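Local structure of techylectin-5A (Tachypleus tridentatus, 1JC9) at residues T209-W214 / N225-N230; N188-S193 / W215-H220; I92-N97 / K121-G126. The protein acts as a secreted innate-immunity lectin that recognises acetyl-containing substances on cells and agglutinates erythrocytes and both Gram-negative and Gram-positive bacteria. One frame throughout, in Å; residues are numbered along the deposited sequence.

How the contacts relate
The three contacts follow one path through a single fibrinogen C-terminal domain, from its β-sheet to its sugar pocket. Contact 3, first in sequence, its centre about 8 Å from that of the chain, pairs strands 89-95 and 123-124. The centre of contact 1 is about 13 Å from that of contact 3, and the two meet through N225 and G226, hydrogen-bonded to Q93 and R95. Contacts 1 and 2 have centres about 14 Å apart, and their segments alternate in sequence, the 209-214 and 215-220 stretches being continuous. Both touch the bound N-acetylglucosamine, and W214 is hydrogen-bonded to S193 between them. The largely irregular binding region is thus tied directly to the sheet.

Contact 1. Residues T209-W214 / N225-N230; sequences TYKGGW and NGLYLN. With NAG (2-acetamido-2-deoxy-beta-D-glucopyranose), chain B.
The edge of the W214 indole receives N225 ND2, which lies near the ring plane, 3.5 Å from W214 CE3, and the carboxamide stands almost perpendicular to the ring, the two planes 87° apart. The other ring, Y210, is covered on opposite faces, with CG2 of T209 over the rim of one and the acetyl methyl of the sugar over the other, NAG C8 being 3.7 Å from Y210 CZ. H220 adds an edge-to-face partner.

The same N225 amide provides the direct polar link between the segments. ND2 donates to G213 O at 2.8 Å in a nearly straight bond, 173° at the hydrogen, and the acceptor lies in the amide plane. Because OD1 is taken by Q93 of strand 89-95, both polar ends of the carboxamide are engaged and its rotation is fixed. Next to this bond the backbones run close, with G212 CA 3.5 Å from N225 O and the G212 and G226 CA atoms 4.7 Å apart. A water also lies between the carbonyls of K211 and N225, 2.6 Å from K211 O.

K211, the first residue after the helix to leave helical backbone angles, has a positive phi. Its CB and CG cross L227 obliquely, CB lying 3.6 Å from L227 CD2. Bends at chi2 and chi4 then fold the chain back to the helix, where NZ bonds to the carbonyls of Q208 and T209, reaching the latter from above its carbonyl plane.

The arrangement belongs to the ligand-binding loops of the fibrinogen C-terminal domain: the helix 206-210 region presents Y210 as one wall of the acetyl-binding pocket, while the 225-230 loop packs behind it against the sheet.

Contact 2. Residues N188-S193 / W215-H220; sequences NGHNFS and WYDRCH. With NAG (2-acetamido-2-deoxy-beta-D-glucopyranose), chain B.
A single water is gripped by both segments, donating to N191 O and to Y216 O while accepting from S193 OG at 2.6 Å; the serine hydroxyl is also bonded to H199. Farther along, the CB of D217 lies over one face of the H190 ring, 3.9 Å from its centroid and 17° off the normal. With CG anti to the backbone N (chi1 -178°), the D217 carboxylate lies above the plane and out beyond the CE1-NE2 side of the ring, and a second water in the imidazole plane joins H190 NE2 to D217 OD1. The apolar end is an edge-to-face pair in which F192 turns its edge, led by CD1, to the face of the W215 five-membered ring, the planes 78° apart.

Beyond D217 a cis peptide precedes C219. The amides of C219 and H220 both donate to the sugar's acetyl oxygen, with C219 N 2.7 Å from NAG O7, and the H220 ring face lies under the acetyl methyl.

Helix 206-210 packs against Y216 and is joined to C219 by the C206-C219 disulfide. G189 and H190 hold the opposite loop to L171 of strand 171-172.

Contact 3. Residues I92-N97 / K121-G126; sequences IQRRGN and KDFWLG
F123 and R94 form the tight half of this antiparallel pairing, a hydrogen-bonded pair in which R94 N reaches F123 O at 3.2 Å and F123 N donates to R94 O. Two residues away, L125 N donates to I92 O at 3.0 Å. F123 CG sits between its backbone N and carbonyl carbon (chi1 73°), which folds the ring back over the neighbouring strand with Q93 CA above one face. R94 bends at chi3 and sends NH1 onto a lone pair of K121 O, in the carbonyl plane at 3.0 Å; its NE forms a salt bridge with E256. On the other sheet face, Q93 CG packs at the edge of the W124 indole, 3.6 Å from CE3.

Toward G96, where both chains have left the strands, water joins them. D122 OD2 accepts from N100 ND2 and from two waters, both bonded to G96 O, and one of them takes the R95 NE hydrogen at 2.9 Å, R95 NH1 going to G226 O.

Strand 89-95 is flanked by 123-124 and by 250-261, where I92 and Q93 form a classic bulge opposite M257. G126 occupies the N-cap position of helix 127-136, against which W124 and L125 pack.

Contact 1. Residues T209-W214 / N225-N230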
loop_
_atom_site.group_PDB
_atom_site.type_symbol
_atom_site.label_atom_id
_atom_site.label_comp_id
_atom_site.label_asym_id
_atom_site.label_seq_id
_atom_site.Cartn_x
_atom_site.Cartn_y
_atom_site.Cartn_z
ATOM N N THR A 209 7.694 13.111 11.432
ATOM C CA THR A 209 6.611 13.437 12.349
ATOM C C THR A 209 5.563 12.332 12.390
ATOM O O THR A 209 5.124 11.930 13.465
ATOM C CB THR A 209 5.902 14.752 11.946
ATOM O OG1 THR A 209 6.862 15.813 11.876
ATOM C CG2 THR A 209 4.825 15.116 12.970
ATOM N N TYR A 210 5.180 11.835 11.216
ATOM C CA TYR A 210 4.155 10.803 11.123
ATOM C C TYR A 210 4.633 9.360 10.974
ATOM O O TYR A 210 3.839 8.441 10.760
ATOM C CB TYR A 210 3.153 11.221 10.052
ATOM C CG TYR A 210 2.547 12.552 10.435
ATOM C CD1 TYR A 210 1.751 12.667 11.579
ATOM C CD2 TYR A 210 2.846 13.716 9.728
ATOM C CE1 TYR A 210 1.280 13.902 12.014
ATOM C CE2 TYR A 210 2.376 14.960 10.157
ATOM C CZ TYR A 210 1.597 15.041 11.304
ATOM O OH TYR A 210 1.142 16.262 11.751
ATOM N N LYS A 211 5.947 9.185 11.087
ATOM C CA LYS A 211 6.590 7.873 11.116
ATOM C C LYS A 211 6.547 6.842 9.990
ATOM O O LYS A 211 6.883 5.681 10.226
ATOM C CB LYS A 211 6.142 7.176 12.405
ATOM C CG LYS A 211 6.311 8.030 13.652
ATOM C CD LYS A 211 7.773 8.390 13.871
ATOM C CE LYS A 211 7.986 9.146 15.177
ATOM N NZ LYS A 211 7.401 10.513 15.135
ATOM N N GLY A 212 6.156 7.216 8.782
ATOM C CA GLY A 212 6.131 6.206 7.741
ATOM C C GLY A 212 6.787 6.603 6.436
ATOM O O GLY A 212 7.393 7.667 6.331
ATOM N N GLY A 213 6.690 5.712 5.456
ATOM C CA GLY A 213 7.199 5.970 4.126
ATOM C C GLY A 213 5.895 6.128 3.366
ATOM O O GLY A 213 5.122 5.173 3.266
ATOM N N TRP A 214 5.636 7.313 2.827
ATOM C CA TRP A 214 4.365 7.548 2.155
ATOM C C TRP A 214 4.494 8.719 1.193
ATOM O O TRP A 214 5.515 9.412 1.182
ATOM C CB TRP A 214 3.325 7.868 3.239
ATOM C CG TRP A 214 1.880 7.669 2.868
ATOM C CD1 TRP A 214 0.923 8.641 2.746
ATOM C CD2 TRP A 214 1.215 6.422 2.646
ATOM N NE1 TRP A 214 -0.297 8.072 2.465
ATOM C CE2 TRP A 214 -0.147 6.711 2.398
ATOM C CE3 TRP A 214 1.637 5.084 2.635
ATOM C CZ2 TRP A 214 -1.091 5.711 2.142
ATOM C CZ3 TRP A 214 0.696 4.089 2.378
ATOM C CH2 TRP A 214 -0.651 4.410 2.136
ATOM N N ASN A 225 1.321 3.290 6.536
ATOM C CA ASN A 225 2.630 2.761 6.902
ATOM C C ASN A 225 3.109 3.387 8.212
ATOM O O ASN A 225 4.302 3.369 8.514
ATOM C CB ASN A 225 3.664 3.023 5.804
ATOM C CG ASN A 225 3.454 2.143 4.586
ATOM O OD1 ASN A 225 2.862 1.065 4.677
ATOM N ND2 ASN A 225 3.956 2.589 3.439
ATOM N N GLY A 226 2.172 3.931 8.990
ATOM C CA GLY A 226 2.527 4.555 10.254
ATOM C C GLY A 226 2.730 3.558 11.384
ATOM O O GLY A 226 2.763 2.348 11.160
ATOM N N LEU A 227 2.865 4.070 12.606
ATOM C CA LEU A 227 3.069 3.224 13.779
ATOM C C LEU A 227 1.860 2.344 14.041
ATOM O O LEU A 227 0.723 2.755 13.820
ATOM C CB LEU A 227 3.340 4.084 15.025
ATOM C CG LEU A 227 4.521 5.060 14.985
ATOM C CD1 LEU A 227 4.656 5.746 16.334
ATOM C CD2 LEU A 227 5.806 4.323 14.644
ATOM N N TYR A 228 2.111 1.126 14.510
ATOM C CA TYR A 228 1.036 0.197 14.819
ATOM C C TYR A 228 0.621 0.464 16.261
ATOM O O TYR A 228 1.139 -0.170 17.182
ATOM C CB TYR A 228 1.520 -1.249 14.699
ATOM C CG TYR A 228 0.385 -2.243 14.663
ATOM C CD1 TYR A 228 -0.271 -2.533 13.466
ATOM C CD2 TYR A 228 -0.079 -2.846 15.834
ATOM C CE1 TYR A 228 -1.363 -3.394 13.432
ATOM C CE2 TYR A 228 -1.177 -3.710 15.812
ATOM C CZ TYR A 228 -1.813 -3.976 14.608
ATOM O OH TYR A 228 -2.905 -4.806 14.576
ATOM N N LEU A 229 -0.306 1.397 16.456
ATOM C CA LEU A 229 -0.759 1.756 17.799
ATOM C C LEU A 229 -2.001 0.998 18.257
ATOM O O LEU A 229 -2.456 1.151 19.391
ATOM C CB LEU A 229 -0.989 3.266 17.874
ATOM C CG LEU A 229 0.270 4.064 17.524
ATOM C CD1 LEU A 229 -0.041 5.549 17.531
ATOM C CD2 LEU A 229 1.383 3.736 18.518
ATOM N N ASN A 230 -2.559 0.194 17.358
ATOM C CA ASN A 230 -3.708 -0.647 17.668
ATOM C C ASN A 230 -4.878 0.015 18.395
ATOM O O ASN A 230 -5.064 -0.186 19.592
ATOM C CB ASN A 230 -3.211 -1.854 18.473
ATOM C CG ASN A 230 -4.280 -2.901 18.682
ATOM O OD1 ASN A 230 -5.146 -3.101 17.832
ATOM N ND2 ASN A 230 -4.214 -3.594 19.813
HETATM C C1 NAG B . -4.338 18.332 8.050
HETATM C C2 NAG B . -2.875 18.221 8.690
HETATM C C3 NAG B . -2.642 19.485 9.603
HETATM C C4 NAG B . -2.696 20.681 8.681
HETATM C C5 NAG B . -4.118 20.729 8.014
HETATM C C6 NAG B . -4.248 21.901 7.037
HETATM C C7 NAG B . -1.952 16.016 9.042
HETATM C C8 NAG B . -1.807 14.738 9.809
HETATM N N2 NAG B . -2.801 17.000 9.509
HETATM O O1 NAG B . -4.672 17.207 7.177
HETATM O O3 NAG B . -1.346 19.450 10.200
HETATM O O4 NAG B . -2.474 21.913 9.456
HETATM O O5 NAG B . -4.423 19.529 7.239
HETATM O O6 NAG B . -5.613 21.765 6.532
HETATM O O7 NAG B . -1.282 16.140 7.987
HETATM O O HOH W 1 5.910 3.387 10.936
#

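Contact 2. Residues N188-S193 / W215-H220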
loop_
_atom_site.group_PDB
_atom_site.type_symbol
_atom_site.label_atom_id
_atom_site.label_comp_id
_atom_site.label_asym_id
_atom_site.label_seq_id
_atom_site.Cartn_x
_atom_site.Cartn_y
_atom_site.Cartn_z
ATOM N N ASN A 188 -2.508 12.250 -4.433
ATOM C CA ASN A 188 -2.244 12.164 -5.860
ATOM C C ASN A 188 -1.212 13.211 -6.280
ATOM O O ASN A 188 -1.270 14.353 -5.831
ATOM C CB ASN A 188 -3.556 12.361 -6.639
ATOM C CG ASN A 188 -3.368 12.275 -8.146
ATOM O OD1 ASN A 188 -2.614 11.443 -8.651
ATOM N ND2 ASN A 188 -4.073 13.129 -8.875
ATOM N N GLY A 189 -0.263 12.808 -7.124
ATOM C CA GLY A 189 0.757 13.720 -7.614
ATOM C C GLY A 189 1.885 14.112 -6.672
ATOM O O GLY A 189 2.583 15.086 -6.927
ATOM N N HIS A 190 2.085 13.366 -5.594
ATOM C CA HIS A 190 3.147 13.688 -4.647
ATOM C C HIS A 190 4.290 12.682 -4.670
ATOM O O HIS A 190 4.101 11.524 -5.052
ATOM C CB HIS A 190 2.561 13.784 -3.236
ATOM C CG HIS A 190 1.749 15.021 -3.014
ATOM N ND1 HIS A 190 2.307 16.212 -2.606
ATOM C CD2 HIS A 190 0.432 15.272 -3.211
ATOM C CE1 HIS A 190 1.373 17.144 -2.563
ATOM N NE2 HIS A 190 0.226 16.600 -2.926
ATOM N N ASN A 191 5.478 13.130 -4.268
ATOM C CA ASN A 191 6.648 12.257 -4.231
ATOM C C ASN A 191 6.536 11.349 -3.019
ATOM O O ASN A 191 5.730 11.590 -2.123
ATOM C CB ASN A 191 7.945 13.061 -4.079
ATOM C CG ASN A 191 8.044 14.206 -5.055
ATOM O OD1 ASN A 191 8.031 13.990 -6.266
ATOM N ND2 ASN A 191 8.129 15.422 -4.511
ATOM N N PHE A 192 7.356 10.309 -2.992
ATOM C CA PHE A 192 7.372 9.400 -1.862
ATOM C C PHE A 192 8.409 9.978 -0.903
ATOM O O PHE A 192 9.441 10.483 -1.346
ATOM C CB PHE A 192 7.818 8.010 -2.311
ATOM C CG PHE A 192 7.528 6.931 -1.311
ATOM C CD1 PHE A 192 6.247 6.393 -1.201
ATOM C CD2 PHE A 192 8.536 6.443 -0.480
ATOM C CE1 PHE A 192 5.970 5.383 -0.283
ATOM C CE2 PHE A 192 8.269 5.431 0.444
ATOM C CZ PHE A 192 6.981 4.900 0.541
ATOM N N SER A 193 8.136 9.932 0.400
ATOM C CA SER A 193 9.088 10.433 1.391
ATOM C C SER A 193 9.351 9.381 2.464
ATOM O O SER A 193 8.501 8.534 2.740
ATOM C CB SER A 193 8.570 11.703 2.074
ATOM O OG SER A 193 8.529 12.806 1.189
ATOM N N TRP A 215 3.459 8.937 0.385
ATOM C CA TRP A 215 3.441 10.050 -0.561
ATOM C C TRP A 215 2.875 11.251 0.201
ATOM O O TRP A 215 1.801 11.763 -0.118
ATOM C CB TRP A 215 2.550 9.708 -1.761
ATOM C CG TRP A 215 3.047 8.540 -2.572
ATOM C CD1 TRP A 215 3.951 8.575 -3.599
ATOM C CD2 TRP A 215 2.705 7.156 -2.386
ATOM N NE1 TRP A 215 4.192 7.302 -4.062
ATOM C CE2 TRP A 215 3.441 6.413 -3.336
ATOM C CE3 TRP A 215 1.849 6.476 -1.509
ATOM C CZ2 TRP A 215 3.348 5.019 -3.434
ATOM C CZ3 TRP A 215 1.756 5.089 -1.604
ATOM C CH2 TRP A 215 2.503 4.376 -2.562
ATOM N N TYR A 216 3.610 11.687 1.215
ATOM C CA TYR A 216 3.197 12.801 2.058
ATOM C C TYR A 216 3.012 14.131 1.340
ATOM O O TYR A 216 3.766 14.475 0.426
ATOM C CB TYR A 216 4.198 12.985 3.201
ATOM C CG TYR A 216 4.161 11.886 4.238
ATOM C CD1 TYR A 216 3.020 11.675 5.014
ATOM C CD2 TYR A 216 5.275 11.078 4.470
ATOM C CE1 TYR A 216 2.988 10.693 5.999
ATOM C CE2 TYR A 216 5.254 10.088 5.454
ATOM C CZ TYR A 216 4.103 9.908 6.214
ATOM O OH TYR A 216 4.068 8.951 7.200
ATOM N N ASP A 217 1.999 14.871 1.782
ATOM C CA ASP A 217 1.665 16.183 1.235
ATOM C C ASP A 217 1.970 17.246 2.291
ATOM O O ASP A 217 3.095 17.738 2.372
ATOM C CB ASP A 217 0.178 16.235 0.869
ATOM C CG ASP A 217 -0.226 17.559 0.252
ATOM O OD1 ASP A 217 -1.442 17.761 0.033
ATOM O OD2 ASP A 217 0.667 18.396 -0.019
ATOM N N ARG A 218 0.967 17.574 3.109
ATOM C CA ARG A 218 1.102 18.579 4.166
ATOM C C ARG A 218 0.205 18.305 5.382
ATOM O O ARG A 218 -0.503 19.211 5.818
ATOM C CB ARG A 218 0.716 19.957 3.632
ATOM C CG ARG A 218 1.662 20.608 2.655
ATOM C CD ARG A 218 0.922 21.746 1.955
ATOM N NE ARG A 218 1.804 22.818 1.498
ATOM C CZ ARG A 218 2.409 23.685 2.306
ATOM N NH1 ARG A 218 2.231 23.612 3.622
ATOM N NH2 ARG A 218 3.187 24.632 1.801
ATOM N N CYS A 219 0.226 17.103 5.958
ATOM C CA CYS A 219 1.065 15.997 5.530
ATOM C C CYS A 219 0.269 14.813 4.976
ATOM O O CYS A 219 0.675 14.200 3.982
ATOM C CB CYS A 219 1.907 15.515 6.705
ATOM S SG CYS A 219 3.291 16.598 7.182
ATOM N N HIS A 220 -0.857 14.483 5.613
ATOM C CA HIS A 220 -1.650 13.344 5.148
ATOM C C HIS A 220 -3.083 13.277 5.655
ATOM O O HIS A 220 -3.476 13.993 6.578
ATOM C CB HIS A 220 -0.966 12.035 5.556
ATOM C CG HIS A 220 -1.152 11.687 7.001
ATOM N ND1 HIS A 220 -2.367 11.289 7.520
ATOM C CD2 HIS A 220 -0.287 11.710 8.043
ATOM C CE1 HIS A 220 -2.242 11.080 8.819
ATOM N NE2 HIS A 220 -0.991 11.330 9.162
HETATM C C1 NAG B . -4.338 18.332 8.050
HETATM C C2 NAG B . -2.875 18.221 8.690
HETATM C C3 NAG B . -2.642 19.485 9.603
HETATM C C4 NAG B . -2.696 20.681 8.681
HETATM C C5 NAG B . -4.118 20.729 8.014
HETATM C C6 NAG B . -4.248 21.901 7.037
HETATM C C7 NAG B . -1.952 16.016 9.042
HETATM C C8 NAG B . -1.807 14.738 9.809
HETATM N N2 NAG B . -2.801 17.000 9.509
HETATM O O1 NAG B . -4.672 17.207 7.177
HETATM O O3 NAG B . -1.346 19.450 10.200
HETATM O O4 NAG B . -2.474 21.913 9.456
HETATM O O5 NAG B . -4.423 19.529 7.239
HETATM O O6 NAG B . -5.613 21.765 6.532
HETATM O O7 NAG B . -1.282 16.140 7.987
HETATM O O HOH W 2 -2.252 17.823 -2.477
HETATM O O HOH W 3 6.231 13.222 0.016
#

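Contact 3. Residues I92-N97 / K121-G126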
loop_
_atom_site.group_PDB
_atom_site.type_symbol
_atom_site.label_atom_id
_atom_site.label_comp_id
_atom_site.label_asym_id
_atom_site.label_seq_id
_atom_site.Cartn_x
_atom_site.Cartn_y
_atom_site.Cartn_z
ATOM N N ILE A 92 0.103 -5.680 -2.184
ATOM C CA ILE A 92 1.371 -4.962 -2.156
ATOM C C ILE A 92 1.739 -4.433 -0.774
ATOM O O ILE A 92 2.860 -3.969 -0.572
ATOM C CB ILE A 92 1.382 -3.778 -3.165
ATOM C CG1 ILE A 92 0.358 -2.718 -2.759
ATOM C CG2 ILE A 92 1.093 -4.289 -4.574
ATOM C CD1 ILE A 92 0.398 -1.465 -3.634
ATOM N N GLN A 93 0.804 -4.501 0.172
ATOM C CA GLN A 93 1.057 -4.031 1.536
ATOM C C GLN A 93 0.050 -4.626 2.509
ATOM O O GLN A 93 -1.103 -4.858 2.150
ATOM C CB GLN A 93 0.970 -2.498 1.618
ATOM C CG GLN A 93 1.342 -1.922 3.000
ATOM C CD GLN A 93 0.137 -1.610 3.891
ATOM O OE1 GLN A 93 -0.922 -2.227 3.774
ATOM N NE2 GLN A 93 0.308 -0.651 4.796
ATOM N N ARG A 94 0.493 -4.882 3.736
ATOM C CA ARG A 94 -0.388 -5.408 4.773
ATOM C C ARG A 94 0.120 -5.058 6.167
ATOM O O ARG A 94 1.320 -5.095 6.427
ATOM C CB ARG A 94 -0.533 -6.933 4.676
ATOM C CG ARG A 94 -1.493 -7.496 5.731
ATOM C CD ARG A 94 -1.546 -9.022 5.756
ATOM N NE ARG A 94 -2.088 -9.603 4.527
ATOM C CZ ARG A 94 -1.397 -10.392 3.708
ATOM N NH1 ARG A 94 -0.135 -10.697 3.987
ATOM N NH2 ARG A 94 -1.967 -10.883 2.616
ATOM N N ARG A 95 -0.810 -4.704 7.051
ATOM C CA ARG A 95 -0.505 -4.389 8.443
ATOM C C ARG A 95 -1.408 -5.295 9.278
ATOM O O ARG A 95 -2.568 -5.519 8.932
ATOM C CB ARG A 95 -0.817 -2.922 8.778
ATOM C CG ARG A 95 -0.039 -1.887 7.974
ATOM C CD ARG A 95 1.467 -2.127 8.022
ATOM N NE ARG A 95 2.055 -1.972 9.352
ATOM C CZ ARG A 95 2.328 -0.803 9.931
ATOM N NH1 ARG A 95 2.064 0.345 9.309
ATOM N NH2 ARG A 95 2.908 -0.784 11.124
ATOM N N GLY A 96 -0.864 -5.828 10.363
ATOM C CA GLY A 96 -1.632 -6.697 11.235
ATOM C C GLY A 96 -0.841 -6.915 12.505
ATOM O O GLY A 96 0.272 -6.408 12.627
ATOM N N ASN A 97 -1.403 -7.649 13.458
ATOM C CA ASN A 97 -0.699 -7.920 14.706
ATOM C C ASN A 97 0.021 -9.252 14.525
ATOM O O ASN A 97 -0.509 -10.301 14.884
ATOM C CB ASN A 97 -1.688 -8.023 15.864
ATOM C CG ASN A 97 -1.014 -7.896 17.215
ATOM O OD1 ASN A 97 0.107 -8.372 17.406
ATOM N ND2 ASN A 97 -1.696 -7.262 18.163
ATOM N N LYS A 121 2.493 -12.064 6.163
ATOM C CA LYS A 121 2.235 -11.296 7.375
ATOM C C LYS A 121 2.235 -9.820 7.005
ATOM O O LYS A 121 1.623 -9.447 6.004
ATOM C CB LYS A 121 3.302 -11.612 8.421
ATOM C CG LYS A 121 3.244 -13.071 8.856
ATOM C CD LYS A 121 4.311 -13.430 9.869
ATOM C CE LYS A 121 4.144 -14.878 10.318
ATOM N NZ LYS A 121 5.216 -15.297 11.270
ATOM N N ASP A 122 2.902 -8.976 7.790
ATOM C CA ASP A 122 2.943 -7.552 7.461
ATOM C C ASP A 122 4.167 -7.242 6.602
ATOM O O ASP A 122 5.270 -7.710 6.885
ATOM C CB ASP A 122 2.913 -6.689 8.735
ATOM C CG ASP A 122 3.880 -7.168 9.814
ATOM O OD1 ASP A 122 4.317 -8.337 9.776
ATOM O OD2 ASP A 122 4.184 -6.366 10.723
ATOM N N PHE A 123 3.968 -6.463 5.539
ATOM C CA PHE A 123 5.067 -6.154 4.630
ATOM C C PHE A 123 4.770 -4.989 3.690
ATOM O O PHE A 123 3.656 -4.472 3.646
ATOM C CB PHE A 123 5.362 -7.372 3.754
ATOM C CG PHE A 123 4.308 -7.619 2.701
ATOM C CD1 PHE A 123 3.046 -8.095 3.055
ATOM C CD2 PHE A 123 4.554 -7.302 1.365
ATOM C CE1 PHE A 123 2.041 -8.249 2.097
ATOM C CE2 PHE A 123 3.556 -7.451 0.395
ATOM C CZ PHE A 123 2.299 -7.924 0.761
ATOM N N TRP A 124 5.802 -4.602 2.943
ATOM C CA TRP A 124 5.735 -3.562 1.924
ATOM C C TRP A 124 6.472 -4.228 0.770
ATOM O O TRP A 124 7.642 -4.575 0.904
ATOM C CB TRP A 124 6.475 -2.293 2.351
ATOM C CG TRP A 124 6.486 -1.244 1.261
ATOM C CD1 TRP A 124 7.536 -0.912 0.449
ATOM C CD2 TRP A 124 5.389 -0.412 0.860
ATOM N NE1 TRP A 124 7.158 0.080 -0.433
ATOM C CE2 TRP A 124 5.846 0.403 -0.200
ATOM C CE3 TRP A 124 4.063 -0.274 1.295
ATOM C CZ2 TRP A 124 5.026 1.344 -0.831
ATOM C CZ3 TRP A 124 3.247 0.663 0.665
ATOM C CH2 TRP A 124 3.735 1.458 -0.386
ATOM N N LEU A 125 5.789 -4.419 -0.354
ATOM C CA LEU A 125 6.386 -5.104 -1.494
ATOM C C LEU A 125 7.683 -4.507 -2.033
ATOM O O LEU A 125 8.575 -5.245 -2.442
ATOM C CB LEU A 125 5.361 -5.219 -2.631
ATOM C CG LEU A 125 5.737 -6.164 -3.775
ATOM C CD1 LEU A 125 5.833 -7.597 -3.245
ATOM C CD2 LEU A 125 4.694 -6.078 -4.879
ATOM N N GLY A 126 7.792 -3.182 -2.044
ATOM C CA GLY A 126 8.991 -2.543 -2.572
ATOM C C GLY A 126 8.607 -1.616 -3.710
ATOM O O GLY A 126 7.893 -2.026 -4.625
HETATM O O HOH W 4 2.134 -4.368 10.950
HETATM O O HOH W 5 3.372 -7.275 13.311
#